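Local atomic coordinates of cellulase (Bacillus sp. BG-CS10, PDB entry 5E0C), a protein that probably hydrolyses the beta-1,4-glucosidic links of cellulose as a family 5 glycoside hydrolase, its catalytic barrel followed by two carbohydrate-binding-type modules. Residues 341-346 against 359-364; 134-139 against 179-184. One frame throughout, in Å; residues are numbered along the deposited sequence.

Contact 1 (341-346 against 359-364); sequences ATAESN and QDIQLH
The imidazole of His364 has Thr342 OG1 at its edge, in the ring plane, 3.4 Å from CD2, while the backbone of Ala343 and Glu344 approaches the ring obliquely. The two side chains belong to the hydrogen-bonded pair of a short antiparallel bridge, in which 342-343 forms the outer strand beside 359-364 in the X2 module, a beta-sandwich of the E-set clan. Thr342 N gives a bond of 2.9 Å to His364 O, and His364 N returns one of 2.7 Å to Thr342 O. Thr342 OG1 sits between its backbone N and carbonyl carbon (chi1 61°), which sets it against His364 CB. With a serine in place of His364, the imidazole edge against Thr342 OG1 would be gone, which would probably open a gap over the Ala343-Glu344 peptide and leave the Thr342 hydroxyl freer to turn.

On the other face of the sheet, Ala343 CB meets Leu363 CD2 at 3.8 Å in the non-hydrogen-bonded pair; Phe427 of strand 425-432 packs on Ala343 and Ile361, closing the sandwich core. Beyond the bridge the chain turns away, yet Glu344 N still reaches Gln362 O at 2.9 Å. The Glu344 side chain runs extended past CG and crosses that of Gln362 at about a right angle, carboxylate and amide planes 84° apart. Its OE2 receives a weak bond from Gln362 N, 3.3 Å long. Gln362 bends at chi2, and its NE2 donates to Leu363 O at 2.8 Å, in the carbonyl plane, and also to Asp391 OD1.

Contact 2 (134-139 against 179-184); sequences RFQGHS and RESGGS
Gln136 grips the 179-184 segment with both its side chain and its backbone. Its amide NE2 donates to Ser181 O over 3.1 Å, with the acceptor close to the amide plane and the donor tilted 25° from the carbonyl plane. Its own carbonyl O accepts Ser184 N at 3.1 Å in a bent bond (N-H...O 142°). With CG anti to the backbone N (chi1 178°) and the chain extended beyond it, the side chain spans the gap to the last turn of helix 161-181, passing Gly182 O at 3.8 Å from CG. Ser184 CB packs against two carbonyl oxygens, 3.1 Å from Gln136 O and 3.3 Å from His138 O.

Gly182 and Gly183 both have positive phi, and a side chain on Gly183 would run into Gln136 CG. Across from them, a type I turn from Phe135 to His138, closed by His138 N to Phe135 O at 3.1 Å, presents the Gln136 carbonyl. Farther out, Phe135 CD1 sits over one face of the His138 ring, whose ND1 lies at the Phe135 edge and whose NE2 bonds to Asp89 of helix 78-93. Arg188 donates to the carbonyls of His138, which ends the turn, and Ser139 beyond it. This surface contact joins the loops that follow two successive helices, 117-134 and 161-181, each leading into the next parallel strand, as in the alpha-to-beta connections of a TIM barrel.

From the N terminus, the chain builds the first strands of the barrel before contact 2 opens after helix 117-134. It then runs through strand 142-145 and helix 161-181, and contact 2 closes this beta-alpha excursion just before strand 190-193. The rest of the barrel follows, down to helix 326-337. Only then does contact 1 open, at the entry to the X2 module; its shorter loop, holding strand 347-351, closes at 359-364. The two loops are therefore in series, neither nesting nor crossing. Their centres lie 53 Å apart on opposite sides of the chain's centre: contact 2 ties neighbouring loops of the catalytic barrel, contact 1 the outer strand 342-343 to strand 359-364 in the X2 module's four-stranded sheet.

Contact 1 (341-346 against 359-364)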
loop_
_atom_site.group_PDB
_atom_site.type_symbol
_atom_site.label_atom_id
_atom_site.label_comp_id
_atom_site.label_asym_id
_atom_site.label_seq_id
_atom_site.Cartn_x
_atom_site.Cartn_y
_atom_site.Cartn_z
ATOM N N ALA A 341 17.914 -8.917 5.352
ATOM C CA ALA A 341 18.908 -8.312 4.489
ATOM C C ALA A 341 18.268 -8.004 3.145
ATOM O O ALA A 341 17.338 -8.693 2.705
ATOM C CB ALA A 341 20.101 -9.216 4.316
ATOM N N THR A 342 18.756 -6.953 2.508
ATOM C CA THR A 342 18.304 -6.599 1.184
ATOM C C THR A 342 19.548 -6.363 0.346
ATOM O O THR A 342 20.659 -6.733 0.750
ATOM C CB THR A 342 17.402 -5.338 1.186
ATOM O OG1 THR A 342 18.140 -4.214 1.687
ATOM C CG2 THR A 342 16.178 -5.544 2.067
ATOM N N ALA A 343 19.359 -5.751 -0.816
ATOM C CA ALA A 343 20.468 -5.369 -1.666
ATOM C C ALA A 343 20.078 -4.120 -2.433
ATOM O O ALA A 343 18.921 -3.690 -2.361
ATOM C CB ALA A 343 20.842 -6.505 -2.610
ATOM N N GLU A 344 21.035 -3.535 -3.155
ATOM C CA GLU A 344 20.773 -2.355 -3.979
ATOM C C GLU A 344 19.686 -2.613 -5.009
ATOM O O GLU A 344 18.944 -1.711 -5.388
ATOM C CB GLU A 344 22.043 -1.884 -4.680
ATOM C CG GLU A 344 22.588 -2.930 -5.654
ATOM C CD GLU A 344 23.919 -2.544 -6.282
ATOM O OE1 GLU A 344 24.275 -1.337 -6.247
ATOM O OE2 GLU A 344 24.597 -3.456 -6.820
ATOM N N SER A 345 19.604 -3.852 -5.461
ATOM C CA SER A 345 18.629 -4.239 -6.459
ATOM C C SER A 345 18.277 -5.710 -6.272
ATOM O O SER A 345 19.026 -6.460 -5.634
ATOM C CB SER A 345 19.173 -3.989 -7.864
ATOM O OG SER A 345 18.333 -4.546 -8.859
ATOM N N ASN A 346 17.127 -6.105 -6.806
ATOM C CA ASN A 346 16.738 -7.504 -6.846
ATOM C C ASN A 346 17.000 -8.056 -8.238
ATOM O O ASN A 346 16.582 -9.165 -8.565
ATOM C CB ASN A 346 15.262 -7.685 -6.476
ATOM C CG ASN A 346 14.346 -7.222 -7.573
ATOM O OD1 ASN A 346 14.461 -6.089 -8.041
ATOM N ND2 ASN A 346 13.468 -8.103 -8.033
ATOM N N GLN A 359 30.671 -10.088 -11.323
ATOM C CA GLN A 359 29.753 -8.977 -11.066
ATOM C C GLN A 359 29.536 -8.724 -9.587
ATOM O O GLN A 359 29.146 -9.624 -8.845
ATOM C CB GLN A 359 28.397 -9.226 -11.731
ATOM C CG GLN A 359 28.384 -9.079 -13.247
ATOM C CD GLN A 359 27.262 -8.171 -13.729
ATOM O OE1 GLN A 359 26.711 -7.370 -12.964
ATOM N NE2 GLN A 359 26.907 -8.306 -14.999
ATOM N N ASP A 360 29.770 -7.486 -9.168
ATOM C CA ASP A 360 29.573 -7.085 -7.781
ATOM C C ASP A 360 28.140 -6.656 -7.520
ATOM O O ASP A 360 27.464 -6.125 -8.405
ATOM C CB ASP A 360 30.525 -5.947 -7.416
ATOM C CG ASP A 360 31.948 -6.421 -7.217
ATOM O OD1 ASP A 360 32.201 -7.626 -7.419
ATOM O OD2 ASP A 360 32.819 -5.579 -6.892
ATOM N N ILE A 361 27.687 -6.894 -6.294
ATOM C CA ILE A 361 26.351 -6.522 -5.843
ATOM C C ILE A 361 26.426 -6.043 -4.418
ATOM O O ILE A 361 26.959 -6.732 -3.557
ATOM C CB ILE A 361 25.347 -7.688 -5.888
ATOM C CG1 ILE A 361 25.304 -8.328 -7.270
ATOM C CG2 ILE A 361 23.960 -7.211 -5.465
ATOM C CD1 ILE A 361 24.893 -9.763 -7.222
ATOM N N GLN A 362 25.873 -4.866 -4.168
ATOM C CA GLN A 362 25.908 -4.290 -2.837
ATOM C C GLN A 362 24.753 -4.823 -2.009
ATOM O O GLN A 362 23.591 -4.612 -2.356
ATOM C CB GLN A 362 25.857 -2.762 -2.921
ATOM C CG GLN A 362 25.756 -2.056 -1.578
ATOM C CD GLN A 362 27.021 -2.192 -0.774
ATOM O OE1 GLN A 362 28.110 -1.875 -1.257
ATOM N NE2 GLN A 362 26.897 -2.696 0.454
ATOM N N LEU A 363 25.072 -5.517 -0.918
ATOM C CA LEU A 363 24.048 -5.986 0.011
ATOM C C LEU A 363 23.775 -4.964 1.103
ATOM O O LEU A 363 24.581 -4.072 1.350
ATOM C CB LEU A 363 24.462 -7.306 0.656
ATOM C CG LEU A 363 24.798 -8.466 -0.271
ATOM C CD1 LEU A 363 25.157 -9.699 0.545
ATOM C CD2 LEU A 363 23.659 -8.745 -1.265
ATOM N N HIS A 364 22.626 -5.107 1.748
ATOM C CA HIS A 364 22.289 -4.329 2.928
ATOM C C HIS A 364 21.961 -5.303 4.028
ATOM O O HIS A 364 20.809 -5.724 4.169
ATOM C CB HIS A 364 21.100 -3.404 2.679
ATOM C CG HIS A 364 21.328 -2.417 1.576
ATOM N ND1 HIS A 364 22.496 -1.719 1.440
ATOM C CD2 HIS A 364 20.519 -2.027 0.565
ATOM C CE1 HIS A 364 22.409 -0.924 0.378
ATOM N NE2 HIS A 364 21.225 -1.096 -0.165
#

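Contact 2 (134-139 against 179-184)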
loop_
_atom_site.group_PDB
_atom_site.type_symbol
_atom_site.label_atom_id
_atom_site.label_comp_id
_atom_site.label_asym_id
_atom_site.label_seq_id
_atom_site.Cartn_x
_atom_site.Cartn_y
_atom_site.Cartn_z
ATOM N N ARG A 134 -26.345 -4.232 18.315
ATOM C CA ARG A 134 -26.096 -5.520 17.674
ATOM C C ARG A 134 -24.950 -6.298 18.344
ATOM O O ARG A 134 -25.061 -7.500 18.566
ATOM C CB ARG A 134 -25.800 -5.310 16.186
ATOM C CG ARG A 134 -25.508 -6.577 15.390
ATOM C CD ARG A 134 -26.628 -7.611 15.518
ATOM N NE ARG A 134 -27.870 -7.198 14.867
ATOM C CZ ARG A 134 -28.290 -7.631 13.680
ATOM N NH1 ARG A 134 -27.572 -8.504 12.988
ATOM N NH2 ARG A 134 -29.438 -7.190 13.188
ATOM N N PHE A 135 -23.864 -5.618 18.696
ATOM C CA PHE A 135 -22.706 -6.330 19.221
ATOM C C PHE A 135 -22.497 -6.145 20.714
ATOM O O PHE A 135 -21.395 -6.334 21.228
ATOM C CB PHE A 135 -21.463 -5.905 18.442
ATOM C CG PHE A 135 -21.620 -6.080 16.963
ATOM C CD1 PHE A 135 -21.656 -7.349 16.407
ATOM C CD2 PHE A 135 -21.784 -4.985 16.136
ATOM C CE1 PHE A 135 -21.835 -7.517 15.045
ATOM C CE2 PHE A 135 -21.952 -5.145 14.781
ATOM C CZ PHE A 135 -21.980 -6.412 14.232
ATOM N N GLN A 136 -23.572 -5.817 21.416
ATOM C CA GLN A 136 -23.499 -5.550 22.844
ATOM C C GLN A 136 -22.932 -6.714 23.651
ATOM O O GLN A 136 -22.190 -6.501 24.609
ATOM C CB GLN A 136 -24.884 -5.192 23.378
ATOM C CG GLN A 136 -24.926 -4.934 24.873
ATOM C CD GLN A 136 -26.343 -4.822 25.375
ATOM O OE1 GLN A 136 -27.188 -5.673 25.073
ATOM N NE2 GLN A 136 -26.626 -3.754 26.124
ATOM N N GLY A 137 -23.276 -7.939 23.269
ATOM C CA GLY A 137 -22.787 -9.106 23.983
ATOM C C GLY A 137 -21.519 -9.737 23.420
ATOM O O GLY A 137 -21.104 -10.800 23.876
ATOM N N HIS A 138 -20.896 -9.088 22.443
ATOM C CA HIS A 138 -19.706 -9.631 21.793
ATOM C C HIS A 138 -18.432 -9.368 22.576
ATOM O O HIS A 138 -18.288 -8.324 23.207
ATOM C CB HIS A 138 -19.553 -9.048 20.393
ATOM C CG HIS A 138 -20.362 -9.751 19.354
ATOM N ND1 HIS A 138 -21.720 -9.551 19.206
ATOM C CD2 HIS A 138 -20.010 -10.647 18.404
ATOM C CE1 HIS A 138 -22.165 -10.293 18.211
ATOM N NE2 HIS A 138 -21.147 -10.972 17.707
ATOM N N SER A 139 -17.515 -10.331 22.509
ATOM C CA SER A 139 -16.174 -10.252 23.094
ATOM C C SER A 139 -15.452 -8.909 22.937
ATOM O O SER A 139 -15.621 -8.216 21.932
ATOM C CB SER A 139 -15.297 -11.323 22.437
ATOM O OG SER A 139 -13.917 -11.050 22.605
ATOM N N ARG A 179 -20.546 3.802 25.047
ATOM C CA ARG A 179 -20.482 3.672 26.506
ATOM C C ARG A 179 -21.864 3.658 27.164
ATOM O O ARG A 179 -22.054 3.014 28.200
ATOM C CB ARG A 179 -19.639 4.799 27.107
ATOM C CG ARG A 179 -18.170 4.756 26.705
ATOM C CD ARG A 179 -17.442 3.546 27.303
ATOM N NE ARG A 179 -16.015 3.565 26.972
ATOM C CZ ARG A 179 -15.408 2.695 26.169
ATOM N NH1 ARG A 179 -16.088 1.699 25.612
ATOM N NH2 ARG A 179 -14.110 2.818 25.938
ATOM N N GLU A 180 -22.827 4.361 26.569
ATOM C CA GLU A 180 -24.194 4.379 27.098
ATOM C C GLU A 180 -24.878 3.051 26.845
ATOM O O GLU A 180 -25.789 2.672 27.577
ATOM C CB GLU A 180 -25.029 5.522 26.493
ATOM C CG GLU A 180 -25.026 6.773 27.370
ATOM C CD GLU A 180 -25.371 8.054 26.628
ATOM O OE1 GLU A 180 -26.040 7.981 25.570
ATOM O OE2 GLU A 180 -24.957 9.139 27.113
ATOM N N SER A 181 -24.444 2.339 25.810
ATOM C CA SER A 181 -25.016 1.018 25.563
ATOM C C SER A 181 -24.711 0.006 26.685
ATOM O O SER A 181 -25.436 -0.969 26.874
ATOM C CB SER A 181 -24.516 0.473 24.229
ATOM O OG SER A 181 -25.219 -0.707 23.895
ATOM N N GLY A 182 -23.635 0.233 27.427
ATOM C CA GLY A 182 -23.262 -0.693 28.485
ATOM C C GLY A 182 -23.026 -2.134 28.033
ATOM O O GLY A 182 -22.906 -2.413 26.837
ATOM N N GLY A 183 -22.975 -3.058 28.995
ATOM C CA GLY A 183 -22.711 -4.456 28.691
ATOM C C GLY A 183 -21.251 -4.617 28.325
ATOM O O GLY A 183 -20.388 -4.080 29.013
ATOM N N SER A 184 -20.959 -5.327 27.240
ATOM C CA SER A 184 -19.564 -5.463 26.820
ATOM C C SER A 184 -19.074 -4.171 26.166
ATOM O O SER A 184 -17.870 -3.952 26.025
ATOM C CB SER A 184 -19.394 -6.648 25.874
ATOM O OG SER A 184 -19.730 -7.856 26.538
#